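Local coordinates for protein lytic polysaccharide monooxygenase (Neurospora crassa, PDB 4QI8) that probably cleaves cellulose oxidatively at its glycosidic bonds, using an active-site copper ion, a reducing agent and an oxygen cosubstrate, at residues 137-142 against 156-161. Residues are numbered along the deposited sequence; the frame is centred on the assembly and turned at random.
Sequences LLRAEH and FYISCA
Leu138, Ala140 and His142 pair with Ala161, Ser159 and Tyr157 as antiparallel hydrogen-bonded pairs, six backbone bonds joining the two strands of a hairpin in the core sheet of the AA9 beta-sandwich. Among the shortest is Ala140 N to Ser159 O at 2.8 Å. The longest, from Ser159 N to Ala140 O, measures 3.1 Å. On the face carrying Arg139, Glu141, Ile158 and Cys160, Arg139 CB packs 3.8 Å from Cys160 SG, which is disulfide-bonded to Cys42. With CG anti to N (chi1 175°) and the chain extended to NE, the arginine turns its guanidinium at chi4 -82° and sets NH2 3.7 Å from Ile158 CD1. NH2 also forms a salt bridge with Glu141 OE2 (2.8 Å), reaching that oxygen from above the carboxylate plane. The same OE2 lies at the edge of the Phe156 ring, 3.4 Å from CD2. With an alanine at Arg139, the buried Glu141 carboxylate is likely to lose its neutralising charge and a gap to open beside Ile158. On the other face, Tyr157 sets its ring edge 3.8 Å from His142 O through CD2; its OH is hydrogen-bonded with Gln155 OE1. The buried charges thus satisfy each other and have further hydrogen-bond partners, Ile40 O for NH2, Tyr185 and Gln77 for Glu141 OE1, while backbone bonds to His142 tie Tyr157, a copper-site residue with His1 and His72, to the sheet.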
loop_
_atom_site.group_PDB
_atom_site.type_symbol
_atom_site.label_atom_id
_atom_site.label_comp_id
_atom_site.label_asym_id
_atom_site.label_seq_id
_atom_site.Cartn_x
_atom_site.Cartn_y
_atom_site.Cartn_z
ATOM N N LEU A 137 -0.237 10.915 1.430
ATOM C CA LEU A 137 0.132 9.840 0.534
ATOM C C LEU A 137 -0.651 8.593 0.910
ATOM O O LEU A 137 -0.809 8.284 2.099
ATOM C CB LEU A 137 1.625 9.542 0.631
ATOM C CG LEU A 137 2.531 10.711 0.247
ATOM C CD1 LEU A 137 3.993 10.365 0.505
ATOM C CD2 LEU A 137 2.335 11.075 -1.207
ATOM N N LEU A 138 -1.110 7.875 -0.117
ATOM C CA LEU A 138 -1.752 6.578 0.039
ATOM C C LEU A 138 -0.866 5.544 -0.628
ATOM O O LEU A 138 -0.697 5.562 -1.846
ATOM C CB LEU A 138 -3.140 6.579 -0.592
ATOM C CG LEU A 138 -3.865 5.229 -0.633
ATOM C CD1 LEU A 138 -4.159 4.656 0.746
ATOM C CD2 LEU A 138 -5.140 5.375 -1.430
ATOM N N ARG A 139 -0.256 4.690 0.186
ATOM C CA ARG A 139 0.635 3.645 -0.294
ATOM C C ARG A 139 -0.155 2.360 -0.503
ATOM O O ARG A 139 -0.818 1.875 0.412
ATOM C CB ARG A 139 1.767 3.419 0.715
ATOM C CG ARG A 139 2.712 2.277 0.396
ATOM C CD ARG A 139 3.791 2.183 1.463
ATOM N NE ARG A 139 4.724 1.084 1.222
ATOM C CZ ARG A 139 4.498 -0.177 1.558
ATOM N NH1 ARG A 139 3.376 -0.505 2.192
ATOM N NH2 ARG A 139 5.395 -1.109 1.273
ATOM N N ALA A 140 -0.047 1.814 -1.715
ATOM C CA ALA A 140 -0.613 0.523 -2.089
ATOM C C ALA A 140 0.505 -0.491 -2.151
ATOM O O ALA A 140 1.554 -0.209 -2.727
ATOM C CB ALA A 140 -1.259 0.622 -3.456
ATOM N N GLU A 141 0.272 -1.677 -1.598
ATOM C CA GLU A 141 1.174 -2.786 -1.830
ATOM C C GLU A 141 0.418 -4.087 -1.973
ATOM O O GLU A 141 -0.576 -4.334 -1.288
ATOM C CB GLU A 141 2.247 -2.927 -0.748
ATOM C CG GLU A 141 1.785 -3.582 0.540
ATOM C CD GLU A 141 2.833 -3.568 1.643
ATOM O OE1 GLU A 141 2.413 -3.439 2.815
ATOM O OE2 GLU A 141 4.055 -3.618 1.353
ATOM N N HIS A 142 0.919 -4.908 -2.884
ATOM C CA HIS A 142 0.583 -6.307 -2.917
ATOM C C HIS A 142 1.852 -7.085 -2.602
ATOM O O HIS A 142 2.917 -6.784 -3.153
ATOM C CB HIS A 142 0.062 -6.752 -4.279
ATOM C CG HIS A 142 -0.475 -8.133 -4.221
ATOM N ND1 HIS A 142 0.096 -9.196 -4.889
ATOM C CD2 HIS A 142 -1.477 -8.641 -3.467
ATOM C CE1 HIS A 142 -0.557 -10.296 -4.561
ATOM N NE2 HIS A 142 -1.507 -9.987 -3.697
ATOM N N PHE A 156 7.166 -7.515 -3.572
ATOM C CA PHE A 156 6.334 -6.358 -3.239
ATOM C C PHE A 156 6.060 -5.513 -4.486
ATOM O O PHE A 156 6.990 -5.053 -5.160
ATOM C CB PHE A 156 7.011 -5.479 -2.178
ATOM C CG PHE A 156 7.216 -6.151 -0.844
ATOM C CD1 PHE A 156 8.289 -7.002 -0.624
ATOM C CD2 PHE A 156 6.355 -5.883 0.205
ATOM C CE1 PHE A 156 8.476 -7.591 0.613
ATOM C CE2 PHE A 156 6.547 -6.465 1.441
ATOM C CZ PHE A 156 7.610 -7.321 1.640
ATOM N N TYR A 157 4.778 -5.302 -4.773
ATOM C CA TYR A 157 4.328 -4.487 -5.904
ATOM C C TYR A 157 3.664 -3.251 -5.293
ATOM O O TYR A 157 2.662 -3.371 -4.604
ATOM C CB TYR A 157 3.350 -5.287 -6.780
ATOM C CG TYR A 157 3.973 -6.543 -7.348
ATOM C CD1 TYR A 157 4.663 -6.503 -8.563
ATOM C CD2 TYR A 157 3.885 -7.766 -6.683
ATOM C CE1 TYR A 157 5.247 -7.636 -9.091
ATOM C CE2 TYR A 157 4.464 -8.907 -7.214
ATOM C CZ TYR A 157 5.145 -8.835 -8.417
ATOM O OH TYR A 157 5.743 -9.941 -8.977
ATOM N N ILE A 158 4.260 -2.078 -5.509
ATOM C CA ILE A 158 3.998 -0.880 -4.708
ATOM C C ILE A 158 3.767 0.348 -5.579
ATOM O O ILE A 158 4.423 0.499 -6.617
ATOM C CB ILE A 158 5.209 -0.605 -3.778
ATOM C CG1 ILE A 158 5.351 -1.721 -2.742
ATOM C CG2 ILE A 158 5.109 0.758 -3.090
ATOM C CD1 ILE A 158 6.752 -1.803 -2.136
ATOM N N SER A 159 2.893 1.246 -5.125
ATOM C CA SER A 159 2.940 2.634 -5.579
ATOM C C SER A 159 2.337 3.520 -4.501
ATOM O O SER A 159 1.766 3.032 -3.527
ATOM C CB SER A 159 2.189 2.829 -6.906
ATOM O OG SER A 159 0.797 2.722 -6.680
ATOM N N CYS A 160 2.438 4.835 -4.716
ATOM C CA CYS A 160 1.859 5.823 -3.815
ATOM C C CYS A 160 1.106 6.909 -4.561
ATOM O O CYS A 160 1.630 7.510 -5.491
ATOM C CB CYS A 160 2.937 6.517 -2.992
ATOM S SG CYS A 160 3.751 5.423 -1.828
ATOM N N ALA A 161 -0.113 7.166 -4.094
ATOM C CA ALA A 161 -0.976 8.210 -4.630
ATOM C C ALA A 161 -0.942 9.470 -3.780
ATOM O O ALA A 161 -0.765 9.406 -2.565
ATOM C CB ALA A 161 -2.401 7.699 -4.734
#